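Local coordinates for protein sensor histidine kinase PdtaS (PDB 2YKF) that probably senses c-di-GMP and autophosphorylates on histidine in a two-component response to poor nutrients, this piece holding its GAF and PAS-like sensor domains, at residues A[37-42]-A[142-147]; A[41-46]-A[70-75]; A[83-88]-A[125-130]; A[232-237]-A[249-254]. One frame throughout, in Å; residues are numbered along the deposited sequence.

Contact 1. Residues A[37-42]-A[142-147]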
loop_
_atom_site.group_PDB
_atom_site.type_symbol
_atom_site.label_atom_id
_atom_site.label_comp_id
_atom_site.label_asym_id
_atom_site.label_seq_id
_atom_site.Cartn_x
_atom_site.Cartn_y
_atom_site.Cartn_z
ATOM N N LEU A 37 4.548 7.520 5.675
ATOM C CA LEU A 37 4.516 8.036 7.065
ATOM C C LEU A 37 4.518 9.560 7.106
ATOM O O LEU A 37 4.068 10.144 8.094
ATOM C CB LEU A 37 5.706 7.505 7.822
ATOM C CG LEU A 37 5.842 6.014 8.134
ATOM C CD1 LEU A 37 7.257 5.766 8.626
ATOM C CD2 LEU A 37 4.846 5.559 9.130
ATOM N N SER A 38 5.112 10.193 6.096
ATOM C CA SER A 38 5.154 11.662 6.040
ATOM C C SER A 38 3.879 12.248 5.410
ATOM O O SER A 38 3.712 13.455 5.442
ATOM C CB SER A 38 6.339 12.166 5.205
ATOM O OG SER A 38 7.578 11.617 5.608
ATOM N N PHE A 39 3.036 11.424 4.740
ATOM C CA PHE A 39 1.953 11.960 3.901
ATOM C C PHE A 39 2.476 13.015 2.923
ATOM O O PHE A 39 1.829 14.077 2.720
ATOM C CB PHE A 39 0.817 12.579 4.777
ATOM C CG PHE A 39 0.331 11.664 5.852
ATOM C CD1 PHE A 39 -0.690 10.760 5.598
ATOM C CD2 PHE A 39 0.896 11.672 7.114
ATOM C CE1 PHE A 39 -1.120 9.881 6.579
ATOM C CE2 PHE A 39 0.485 10.775 8.078
ATOM C CZ PHE A 39 -0.545 9.896 7.825
ATOM N N ALA A 40 3.617 12.735 2.303
ATOM C CA ALA A 40 4.384 13.720 1.534
ATOM C C ALA A 40 5.051 13.110 0.360
ATOM O O ALA A 40 5.449 11.908 0.394
ATOM C CB ALA A 40 5.485 14.413 2.504
ATOM N N ASP A 41 5.288 13.943 -0.667
ATOM C CA ASP A 41 6.145 13.598 -1.759
ATOM C C ASP A 41 7.644 13.782 -1.446
ATOM O O ASP A 41 8.026 14.710 -0.703
ATOM C CB ASP A 41 5.825 14.530 -2.945
ATOM C CG ASP A 41 4.443 14.370 -3.431
ATOM O OD1 ASP A 41 4.282 13.446 -4.261
ATOM O OD2 ASP A 41 3.528 15.166 -3.038
ATOM N N TYR A 42 8.520 12.925 -2.002
ATOM C CA TYR A 42 9.977 13.227 -1.864
ATOM C C TYR A 42 10.606 13.215 -3.214
ATOM O O TYR A 42 10.226 12.370 -4.113
ATOM C CB TYR A 42 10.703 12.153 -0.999
ATOM C CG TYR A 42 10.425 12.321 0.481
ATOM C CD1 TYR A 42 9.272 11.781 1.069
ATOM C CD2 TYR A 42 11.324 13.066 1.302
ATOM C CE1 TYR A 42 8.984 12.003 2.422
ATOM C CE2 TYR A 42 11.080 13.273 2.627
ATOM C CZ TYR A 42 9.929 12.705 3.204
ATOM O OH TYR A 42 9.730 12.875 4.537
ATOM N N GLY A 142 -4.912 13.506 13.689
ATOM C CA GLY A 142 -5.353 12.555 14.677
ATOM C C GLY A 142 -4.152 11.800 15.207
ATOM O O GLY A 142 -2.997 12.086 14.807
ATOM N N HIS A 143 -4.381 10.870 16.111
ATOM C CA HIS A 143 -3.271 10.094 16.648
ATOM C C HIS A 143 -2.451 9.300 15.611
ATOM O O HIS A 143 -1.194 9.280 15.687
ATOM C CB HIS A 143 -3.732 9.195 17.766
ATOM C CG HIS A 143 -4.196 9.981 18.950
ATOM N ND1 HIS A 143 -5.418 9.776 19.554
ATOM C CD2 HIS A 143 -3.655 11.072 19.547
ATOM C CE1 HIS A 143 -5.579 10.665 20.520
ATOM N NE2 HIS A 143 -4.509 11.447 20.551
ATOM N N LEU A 144 -3.141 8.677 14.652
ATOM C CA LEU A 144 -2.456 7.881 13.600
ATOM C C LEU A 144 -1.510 8.782 12.864
ATOM O O LEU A 144 -0.297 8.496 12.769
ATOM C CB LEU A 144 -3.466 7.262 12.610
ATOM C CG LEU A 144 -2.793 6.407 11.503
ATOM C CD1 LEU A 144 -3.780 5.294 11.099
ATOM C CD2 LEU A 144 -2.358 7.127 10.261
ATOM N N GLU A 145 -2.025 9.914 12.376
ATOM C CA GLU A 145 -1.181 10.819 11.614
ATOM C C GLU A 145 -0.016 11.404 12.445
ATOM O O GLU A 145 1.128 11.516 11.964
ATOM C CB GLU A 145 -2.044 11.955 10.987
ATOM C CG GLU A 145 -3.203 11.390 10.048
ATOM C CD GLU A 145 -4.497 10.803 10.778
ATOM O OE1 GLU A 145 -4.631 10.785 12.048
ATOM O OE2 GLU A 145 -5.398 10.356 10.027
ATOM N N THR A 146 -0.277 11.748 13.698
ATOM C CA THR A 146 0.858 12.111 14.574
ATOM C C THR A 146 1.904 11.017 14.728
ATOM O O THR A 146 3.145 11.283 14.550
ATOM C CB THR A 146 0.358 12.569 15.964
ATOM O OG1 THR A 146 -0.571 13.622 15.754
ATOM C CG2 THR A 146 1.454 13.052 16.752
ATOM N N ALA A 147 1.460 9.783 15.054
ATOM C CA ALA A 147 2.448 8.657 15.264
ATOM C C ALA A 147 3.274 8.394 13.981
ATOM O O ALA A 147 4.521 8.187 14.005
ATOM C CB ALA A 147 1.674 7.366 15.664
#
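Phe-39 meets Glu-145 and Leu-144 where the end of helix 18-38 comes close to the start of helix 143-161. Glu-145 makes the more extensive contact. Its CB lies 4.0 Å from Phe-39 CE2. CG follows at 3.8 Å from Phe-39 CZ, approaching the ring obliquely. The chain then bends about the CB-CG bond (chi2 78°), and the carboxylate comes to lie with its plane 28° from that of the ring. At the tip, OE2 forms a salt bridge with Arg-139. That arginine also packs on Phe-39, and Pro-65 of the second subunit packs on Glu-145. Leu-144 adds a smaller touch at the ring edge, with CD2 4.1 Å from Phe-39 CZ. Its CG stands opposite the backbone N (chi1 -179°), which helps carry CD2 toward the ring. Leu-144 also packs on Tyr-194 of strand 192-195, so this corner of the GAF domain adjoins the PAS-like region.

Phe-39 is the first residue past helix 18-38. With its positive phi, it is the C-prime residue of the Schellman motif that ends the helix, and the chain then enters strand 41-47. Within the same segment, Tyr-42 OH donates to Ser-38 OG at 2.7 Å, with that oxygen in the plane of the tyrosine ring. This bond ties the new strand back to the helix it has just left.

No hydrogen bond joins the two segments. The contact is mainly van der Waals, ring CH against the methylenes and backbone of Glu-145, while the charge of that acid is probably balanced by Arg-139 beside the ring.

Contact 2. Residues A[41-46]-A[70-75]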
loop_
_atom_site.group_PDB
_atom_site.type_symbol
_atom_site.label_atom_id
_atom_site.label_comp_id
_atom_site.label_asym_id
_atom_site.label_seq_id
_atom_site.Cartn_x
_atom_site.Cartn_y
_atom_site.Cartn_z
ATOM N N ASP A 41 5.288 13.943 -0.667
ATOM C CA ASP A 41 6.145 13.598 -1.759
ATOM C C ASP A 41 7.644 13.782 -1.446
ATOM O O ASP A 41 8.026 14.710 -0.703
ATOM C CB ASP A 41 5.825 14.530 -2.945
ATOM C CG ASP A 41 4.443 14.370 -3.431
ATOM O OD1 ASP A 41 4.282 13.446 -4.261
ATOM O OD2 ASP A 41 3.528 15.166 -3.038
ATOM N N TYR A 42 8.520 12.925 -2.002
ATOM C CA TYR A 42 9.977 13.227 -1.864
ATOM C C TYR A 42 10.606 13.215 -3.214
ATOM O O TYR A 42 10.226 12.370 -4.113
ATOM C CB TYR A 42 10.703 12.153 -0.999
ATOM C CG TYR A 42 10.425 12.321 0.481
ATOM C CD1 TYR A 42 9.272 11.781 1.069
ATOM C CD2 TYR A 42 11.324 13.066 1.302
ATOM C CE1 TYR A 42 8.984 12.003 2.422
ATOM C CE2 TYR A 42 11.080 13.273 2.627
ATOM C CZ TYR A 42 9.929 12.705 3.204
ATOM O OH TYR A 42 9.730 12.875 4.537
ATOM N N LEU A 43 11.623 14.054 -3.380
ATOM C CA LEU A 43 12.435 13.991 -4.552
ATOM C C LEU A 43 13.853 13.751 -4.075
ATOM O O LEU A 43 14.195 14.255 -3.061
ATOM C CB LEU A 43 12.359 15.309 -5.298
ATOM C CG LEU A 43 11.331 15.485 -6.414
ATOM C CD1 LEU A 43 9.973 15.061 -6.121
ATOM C CD2 LEU A 43 11.336 16.962 -6.862
ATOM N N MET A 44 14.660 13.024 -4.834
ATOM C CA MET A 44 16.050 12.810 -4.482
ATOM C C MET A 44 16.943 13.583 -5.456
ATOM O O MET A 44 16.839 13.418 -6.645
ATOM C CB MET A 44 16.416 11.342 -4.582
ATOM C CG MET A 44 17.887 11.089 -4.210
ATOM S SD MET A 44 18.341 9.325 -4.399
ATOM C CE MET A 44 17.782 8.832 -2.795
ATOM N N TRP A 45 17.846 14.390 -4.912
ATOM C CA TRP A 45 18.735 15.253 -5.742
ATOM C C TRP A 45 20.171 14.855 -5.534
ATOM O O TRP A 45 20.566 14.569 -4.389
ATOM C CB TRP A 45 18.597 16.701 -5.294
ATOM C CG TRP A 45 17.222 17.224 -5.496
ATOM C CD1 TRP A 45 16.218 17.264 -4.612
ATOM C CD2 TRP A 45 16.745 17.796 -6.684
ATOM N NE1 TRP A 45 15.084 17.815 -5.182
ATOM C CE2 TRP A 45 15.401 18.171 -6.465
ATOM C CE3 TRP A 45 17.340 18.087 -7.909
ATOM C CZ2 TRP A 45 14.623 18.815 -7.454
ATOM C CZ3 TRP A 45 16.556 18.703 -8.905
ATOM C CH2 TRP A 45 15.220 19.036 -8.671
ATOM N N VAL A 46 20.929 14.762 -6.633
ATOM C CA VAL A 46 22.391 14.591 -6.574
ATOM C C VAL A 46 23.083 15.840 -7.207
ATOM O O VAL A 46 22.394 16.660 -7.855
ATOM C CB VAL A 46 22.915 13.271 -7.204
ATOM C CG1 VAL A 46 22.359 11.995 -6.399
ATOM C CG2 VAL A 46 22.593 13.151 -8.742
ATOM N N THR A 70 3.662 16.188 -11.716
ATOM C CA THR A 70 4.535 16.053 -12.858
ATOM C C THR A 70 5.709 15.134 -12.523
ATOM O O THR A 70 6.089 15.038 -11.375
ATOM C CB THR A 70 5.014 17.473 -13.282
ATOM O OG1 THR A 70 3.977 18.061 -14.092
ATOM C CG2 THR A 70 6.316 17.448 -14.057
ATOM N N ASP A 71 6.231 14.426 -13.525
ATOM C CA ASP A 71 7.384 13.596 -13.282
ATOM C C ASP A 71 8.651 14.450 -13.201
ATOM O O ASP A 71 9.094 14.987 -14.208
ATOM C CB ASP A 71 7.531 12.537 -14.365
ATOM C CG ASP A 71 8.611 11.486 -14.032
ATOM O OD1 ASP A 71 9.374 11.656 -13.036
ATOM O OD2 ASP A 71 8.713 10.491 -14.803
ATOM N N ALA A 72 9.278 14.502 -12.023
ATOM C CA ALA A 72 10.506 15.309 -11.830
ATOM C C ALA A 72 11.855 14.627 -12.130
ATOM O O ALA A 72 12.941 15.297 -12.197
ATOM C CB ALA A 72 10.504 15.952 -10.383
ATOM N N VAL A 73 11.829 13.316 -12.351
ATOM C CA VAL A 73 13.031 12.552 -12.522
ATOM C C VAL A 73 13.723 12.970 -13.817
ATOM O O VAL A 73 13.048 13.135 -14.846
ATOM C CB VAL A 73 12.739 11.055 -12.579
ATOM C CG1 VAL A 73 14.018 10.323 -12.804
ATOM C CG2 VAL A 73 12.093 10.581 -11.207
ATOM N N GLY A 74 15.049 13.145 -13.744
ATOM C CA GLY A 74 15.858 13.560 -14.888
ATOM C C GLY A 74 15.974 15.080 -14.996
ATOM O O GLY A 74 16.742 15.574 -15.794
ATOM N N THR A 75 15.200 15.819 -14.218
ATOM C CA THR A 75 15.306 17.292 -14.162
ATOM C C THR A 75 16.745 17.727 -13.770
ATOM O O THR A 75 17.275 17.297 -12.750
ATOM C CB THR A 75 14.406 17.875 -13.056
ATOM O OG1 THR A 75 13.031 17.732 -13.396
ATOM C CG2 THR A 75 14.680 19.379 -12.848
#
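A type II beta turn from Ala-72 to Thr-75, in the loop between strands 53-59 and 76-77 of the GAF domain, rests on Leu-43 and Trp-45 of strand 41-47. Leu-43 reaches it with CD2, 3.8 Å from Ala-72 CB, and with CG slightly farther off. Trp-45 brings the six-membered part of its indole: CH2 lies 4.2 Å from Thr-75 CG2, and CZ3 stands obliquely near Thr-75 O. At the pyrrole part of the indole, NE1 is hydrogen-bonded to Thr-129 OG1 of neighbouring strand 123-131.

The turn is braced from within. Ala-72 O accepts from Thr-75 N at 3.1 Å and from Thr-75 OG1 at 2.7 Å, both donors lying on the same face of the carbonyl plane. An Asx turn overlaps its start: Val-73 N donates to Asp-71 OD1 at 3.0 Å. OD1 is met from above the carboxylate plane. Asp-71 OD2 forms a salt bridge with Arg-205 of the second subunit.

Across the two segments the contact is largely nonpolar. Several polar groups of the loop bond within it, to Gln-58 of strand 53-59 or to the second subunit, while the methyls of Ala-72 and Thr-75 meet the strand's side chains.

Contact 3. Residues A[83-88]-A[125-130]; sequences PLVAAT and VAVLTR
Val-85 is the first residue of helix segment 83-88 to touch strand 123-131, and it does so with both methyls. CG1 stands opposite the backbone N (chi1 174°) and lies 4.2 Å from Val-127 CB. CG2 reaches Thr-129, two residues on in the strand, and presses on its CG2 at 3.5 Å, a close methyl contact in which the two side chains cross at about a right angle. The carbonyl of the same residue also takes part, with Val-85 O 4.1 Å from Val-127 CG2.

One turn later comes Thr-88. Its CB lies 3.9 Å from Val-127 CG2, and its own CG2 is nearly as close. The hydroxyl is turned back into the helix, where OG1 donates to Leu-84 O at 3.0 Å from above the carbonyl plane. Leu-84 O also accepts the backbone N of Thr-88.

Val-127 thus sits against both helix residues. The axes of segments 83-88 and 125-130 come within 8.7 Å, and their directions differ by 148°, roughly antiparallel. Ala-126 and Leu-128 turn to the opposite face, where helix 18-38 covers the GAF sheet, so the sheet carries a helix on each side.

Beta-branched side chains supply most of the interface. The two threonines present carbon to it and send their hydroxyls away, Thr-129 OG1 being bonded to His-131 and Trp-45. Cohesion therefore rests on van der Waals packing.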
loop_
_atom_site.group_PDB
_atom_site.type_symbol
_atom_site.label_atom_id
_atom_site.label_comp_id
_atom_site.label_asym_id
_atom_site.label_seq_id
_atom_site.Cartn_x
_atom_site.Cartn_y
_atom_site.Cartn_z
ATOM N N PRO A 83 19.023 27.180 -3.884
ATOM C CA PRO A 83 20.031 27.536 -2.871
ATOM C C PRO A 83 20.166 26.577 -1.670
ATOM O O PRO A 83 21.269 26.174 -1.351
ATOM C CB PRO A 83 19.549 28.909 -2.368
ATOM C CG PRO A 83 18.890 29.511 -3.532
ATOM C CD PRO A 83 18.220 28.350 -4.286
ATOM N N LEU A 84 19.060 26.236 -1.009
ATOM C CA LEU A 84 19.125 25.358 0.187
ATOM C C LEU A 84 19.684 23.930 -0.120
ATOM O O LEU A 84 20.707 23.475 0.459
ATOM C CB LEU A 84 17.754 25.289 0.893
ATOM C CG LEU A 84 17.743 24.605 2.259
ATOM C CD1 LEU A 84 19.069 24.819 3.040
ATOM C CD2 LEU A 84 16.544 25.047 3.043
ATOM N N VAL A 85 19.029 23.244 -1.045
ATOM C CA VAL A 85 19.531 21.967 -1.526
ATOM C C VAL A 85 21.026 22.050 -1.793
ATOM O O VAL A 85 21.818 21.243 -1.283
ATOM C CB VAL A 85 18.805 21.554 -2.819
ATOM C CG1 VAL A 85 19.440 20.267 -3.408
ATOM C CG2 VAL A 85 17.276 21.432 -2.552
ATOM N N ALA A 86 21.427 23.043 -2.592
ATOM C CA ALA A 86 22.869 23.264 -2.894
ATOM C C ALA A 86 23.704 23.392 -1.603
ATOM O O ALA A 86 24.781 22.759 -1.475
ATOM C CB ALA A 86 23.048 24.531 -3.820
ATOM N N ALA A 87 23.208 24.177 -0.651
ATOM C CA ALA A 87 23.898 24.395 0.636
ATOM C C ALA A 87 23.941 23.121 1.497
ATOM O O ALA A 87 24.895 22.909 2.248
ATOM C CB ALA A 87 23.204 25.490 1.421
ATOM N N THR A 88 22.890 22.291 1.420
ATOM C CA THR A 88 22.878 21.030 2.188
ATOM C C THR A 88 23.956 20.085 1.711
ATOM O O THR A 88 24.476 19.301 2.500
ATOM C CB THR A 88 21.503 20.340 2.163
ATOM O OG1 THR A 88 20.488 21.291 2.485
ATOM C CG2 THR A 88 21.432 19.209 3.236
ATOM N N VAL A 125 25.644 12.405 0.220
ATOM C CA VAL A 125 25.616 11.873 -1.160
ATOM C C VAL A 125 24.374 12.217 -1.965
ATOM O O VAL A 125 24.372 12.082 -3.215
ATOM C CB VAL A 125 25.917 10.362 -1.221
ATOM C CG1 VAL A 125 27.293 10.077 -0.660
ATOM C CG2 VAL A 125 24.826 9.538 -0.410
ATOM N N ALA A 126 23.328 12.654 -1.283
ATOM C CA ALA A 126 22.122 13.115 -1.939
ATOM C C ALA A 126 21.384 13.973 -0.982
ATOM O O ALA A 126 21.664 13.955 0.214
ATOM C CB ALA A 126 21.177 11.877 -2.414
ATOM N N VAL A 127 20.423 14.722 -1.503
ATOM C CA VAL A 127 19.498 15.502 -0.685
ATOM C C VAL A 127 18.028 15.225 -1.084
ATOM O O VAL A 127 17.717 15.155 -2.260
ATOM C CB VAL A 127 19.776 17.009 -0.856
ATOM C CG1 VAL A 127 18.776 17.796 -0.087
ATOM C CG2 VAL A 127 21.189 17.303 -0.320
ATOM N N LEU A 128 17.157 15.082 -0.106
ATOM C CA LEU A 128 15.733 14.834 -0.338
ATOM C C LEU A 128 15.064 16.115 -0.200
ATOM O O LEU A 128 15.359 16.840 0.756
ATOM C CB LEU A 128 15.190 13.943 0.796
ATOM C CG LEU A 128 15.852 12.547 0.927
ATOM C CD1 LEU A 128 15.140 11.778 2.009
ATOM C CD2 LEU A 128 15.719 11.774 -0.379
ATOM N N THR A 129 14.147 16.432 -1.103
ATOM C CA THR A 129 13.177 17.506 -0.779
ATOM C C THR A 129 11.816 16.892 -0.516
ATOM O O THR A 129 11.408 15.945 -1.238
ATOM C CB THR A 129 13.111 18.559 -1.905
ATOM O OG1 THR A 129 12.860 17.902 -3.178
ATOM C CG2 THR A 129 14.498 19.384 -1.944
ATOM N N ARG A 130 11.160 17.361 0.549
ATOM C CA ARG A 130 9.833 16.918 0.923
ATOM C C ARG A 130 8.767 17.971 0.478
ATOM O O ARG A 130 8.952 19.181 0.697
ATOM C CB ARG A 130 9.794 16.722 2.442
ATOM C CG ARG A 130 8.485 16.246 3.066
ATOM C CD ARG A 130 8.655 16.087 4.628
ATOM N NE ARG A 130 7.401 15.772 5.384
ATOM C CZ ARG A 130 7.356 15.353 6.668
ATOM N NH1 ARG A 130 8.477 15.168 7.371
ATOM N NH2 ARG A 130 6.189 15.086 7.257
#

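Contact 4. Residues A[232-237]-A[249-254]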
loop_
_atom_site.group_PDB
_atom_site.type_symbol
_atom_site.label_atom_id
_atom_site.label_comp_id
_atom_site.label_asym_id
_atom_site.label_seq_id
_atom_site.Cartn_x
_atom_site.Cartn_y
_atom_site.Cartn_z
ATOM N N HIS A 232 9.648 -18.336 19.948
ATOM C CA HIS A 232 10.894 -17.976 20.543
ATOM C C HIS A 232 11.749 -17.123 19.617
ATOM O O HIS A 232 12.418 -16.208 20.081
ATOM C CB HIS A 232 11.675 -19.226 20.970
ATOM C CG HIS A 232 12.909 -18.894 21.743
ATOM N ND1 HIS A 232 12.859 -18.280 22.985
ATOM C CD2 HIS A 232 14.221 -19.050 21.449
ATOM C CE1 HIS A 232 14.094 -18.106 23.435
ATOM N NE2 HIS A 232 14.939 -18.544 22.514
ATOM N N GLU A 233 11.740 -17.419 18.319
ATOM C CA GLU A 233 12.474 -16.590 17.342
ATOM C C GLU A 233 12.041 -15.094 17.378
ATOM O O GLU A 233 12.852 -14.171 17.327
ATOM C CB GLU A 233 12.311 -17.137 15.914
ATOM C CG GLU A 233 13.217 -18.353 15.576
ATOM C CD GLU A 233 12.698 -19.138 14.349
ATOM O OE1 GLU A 233 11.566 -18.829 13.832
ATOM O OE2 GLU A 233 13.422 -20.074 13.929
ATOM N N VAL A 234 10.759 -14.889 17.459
ATOM C CA VAL A 234 10.220 -13.554 17.461
ATOM C C VAL A 234 10.634 -12.813 18.722
ATOM O O VAL A 234 11.093 -11.669 18.665
ATOM C CB VAL A 234 8.701 -13.619 17.297
ATOM C CG1 VAL A 234 8.052 -12.205 17.604
ATOM C CG2 VAL A 234 8.459 -14.047 15.891
ATOM N N ASP A 235 10.439 -13.461 19.854
ATOM C CA ASP A 235 10.928 -13.000 21.152
ATOM C C ASP A 235 12.434 -12.593 21.101
ATOM O O ASP A 235 12.789 -11.410 21.398
ATOM C CB ASP A 235 10.669 -14.107 22.217
ATOM C CG ASP A 235 11.063 -13.656 23.655
ATOM O OD1 ASP A 235 11.777 -12.626 23.790
ATOM O OD2 ASP A 235 10.623 -14.300 24.630
ATOM N N GLU A 236 13.305 -13.505 20.680
ATOM C CA GLU A 236 14.747 -13.175 20.539
ATOM C C GLU A 236 15.041 -12.024 19.561
ATOM O O GLU A 236 15.887 -11.172 19.815
ATOM C CB GLU A 236 15.577 -14.402 20.129
ATOM C CG GLU A 236 15.749 -15.383 21.326
ATOM C CD GLU A 236 16.462 -14.727 22.542
ATOM O OE1 GLU A 236 17.466 -13.957 22.347
ATOM O OE2 GLU A 236 16.019 -14.987 23.700
ATOM N N HIS A 237 14.372 -12.038 18.426
ATOM C CA HIS A 237 14.528 -10.956 17.457
ATOM C C HIS A 237 14.266 -9.618 18.063
ATOM O O HIS A 237 15.102 -8.730 17.988
ATOM C CB HIS A 237 13.605 -11.123 16.263
ATOM C CG HIS A 237 13.663 -9.952 15.336
ATOM N ND1 HIS A 237 14.829 -9.567 14.689
ATOM C CD2 HIS A 237 12.717 -9.044 15.000
ATOM C CE1 HIS A 237 14.581 -8.487 13.964
ATOM N NE2 HIS A 237 13.308 -8.146 14.142
ATOM N N MET A 249 13.972 -7.160 10.487
ATOM C CA MET A 249 13.680 -8.323 9.652
ATOM C C MET A 249 12.254 -8.343 9.162
ATOM O O MET A 249 11.410 -7.648 9.697
ATOM C CB MET A 249 13.924 -9.622 10.433
ATOM C CG MET A 249 15.341 -9.710 10.967
ATOM S SD MET A 249 15.989 -11.382 11.018
ATOM C CE MET A 249 17.119 -11.383 9.611
ATOM N N ARG A 250 12.004 -9.179 8.155
ATOM C CA ARG A 250 10.644 -9.420 7.646
ATOM C C ARG A 250 10.310 -10.830 8.073
ATOM O O ARG A 250 11.154 -11.712 7.968
ATOM C CB ARG A 250 10.605 -9.252 6.116
ATOM C CG ARG A 250 10.690 -7.756 5.707
ATOM C CD ARG A 250 10.853 -7.474 4.173
ATOM N NE ARG A 250 12.185 -6.896 3.899
ATOM C CZ ARG A 250 12.461 -5.593 3.717
ATOM N NH1 ARG A 250 11.502 -4.667 3.716
ATOM N NH2 ARG A 250 13.717 -5.216 3.490
ATOM N N MET A 251 9.118 -11.064 8.604
ATOM C CA MET A 251 8.773 -12.432 8.906
ATOM C C MET A 251 7.291 -12.735 8.830
ATOM O O MET A 251 6.471 -11.877 9.127
ATOM C CB MET A 251 9.342 -12.891 10.243
ATOM C CG MET A 251 8.977 -12.105 11.448
ATOM S SD MET A 251 10.314 -12.212 12.664
ATOM C CE MET A 251 10.564 -14.019 12.774
ATOM N N GLU A 252 6.973 -13.966 8.449
ATOM C CA GLU A 252 5.594 -14.398 8.354
ATOM C C GLU A 252 5.308 -15.338 9.514
ATOM O O GLU A 252 6.072 -16.299 9.778
ATOM C CB GLU A 252 5.387 -15.077 7.013
ATOM C CG GLU A 252 4.021 -15.656 6.823
ATOM C CD GLU A 252 3.878 -16.436 5.503
ATOM O OE1 GLU A 252 4.423 -16.033 4.453
ATOM O OE2 GLU A 252 3.187 -17.441 5.521
ATOM N N VAL A 253 4.244 -15.063 10.267
ATOM C CA VAL A 253 3.970 -15.877 11.418
ATOM C C VAL A 253 2.488 -16.314 11.403
ATOM O O VAL A 253 1.642 -15.460 11.237
ATOM C CB VAL A 253 4.089 -15.093 12.745
ATOM C CG1 VAL A 253 4.765 -15.919 13.721
ATOM C CG2 VAL A 253 4.815 -13.782 12.611
ATOM N N ASP A 254 2.222 -17.579 11.750
ATOM C CA ASP A 254 0.873 -18.077 12.071
ATOM C C ASP A 254 0.564 -17.913 13.551
ATOM O O ASP A 254 1.390 -18.260 14.380
ATOM C CB ASP A 254 0.760 -19.565 11.687
ATOM C CG ASP A 254 0.694 -19.784 10.170
ATOM O OD1 ASP A 254 0.689 -18.814 9.317
ATOM O OD2 ASP A 254 0.681 -20.967 9.808
#
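Thr-264 OG1 is gripped from both segments: His-237 NE2 and the backbone N of Met-249 are each hydrogen-bonded to it. This shared anchor on strand 258-269 places the imidazole beside Met-249. His-237 CE1 lies 3.3 Å from Met-249 CG, a tight approach oblique to the ring, and 3.8 Å from Met-249 CB. The histidine CG stands opposite its backbone N (chi1 174°), which sends the ring out from the helix toward the strand.

Two sulfurs lie on the same side of the imidazole plane, both obliquely placed. Met-249 SD is 4.8 Å from the His-237 ring centroid, and Met-251 SD is 5.1 Å from it. These are loose Met-aromatic contacts.

The segments belong to the PAS-like region, where helix 228-243 packs beside strand 250-255, an outermost strand of the antiparallel sheet within this chain. Val-234, one turn before His-237, meets the tip of Met-251: its CG2 lies 3.8 Å from Met-251 CE. Met-251 CG sits between the backbone N and the carbonyl carbon (chi1 57°), and the chain bends at chi3, bringing the methyl to the valine. Val-234 also packs on Ile-218 and Ile-225, and Met-251 on Leu-262.

How the contacts relate
Contacts 1, 2 and 3 lie in the GAF domain, and contact 4 in the PAS-like region. Contacts 1 and 2 share Asp-41 and Tyr-42 at the start of strand 41-47, yet their centres are 20 Å apart. Contact 3 uses the neighbouring strand 123-131 and has its centre 12 Å from that of contact 2. Backbone bonds such as Trp-45 N to Val-127 O, 2.8 Å, link these two. Along the chain, contact 2 closes before contact 3 opens, contact 3 is nested within the loop closed by contact 1, and contact 4 follows. Its nearest atoms are about 12 Å from those of contact 1, which adjoins the PAS-like region. Two sensor modules, each with its own sheet, thus lie in series.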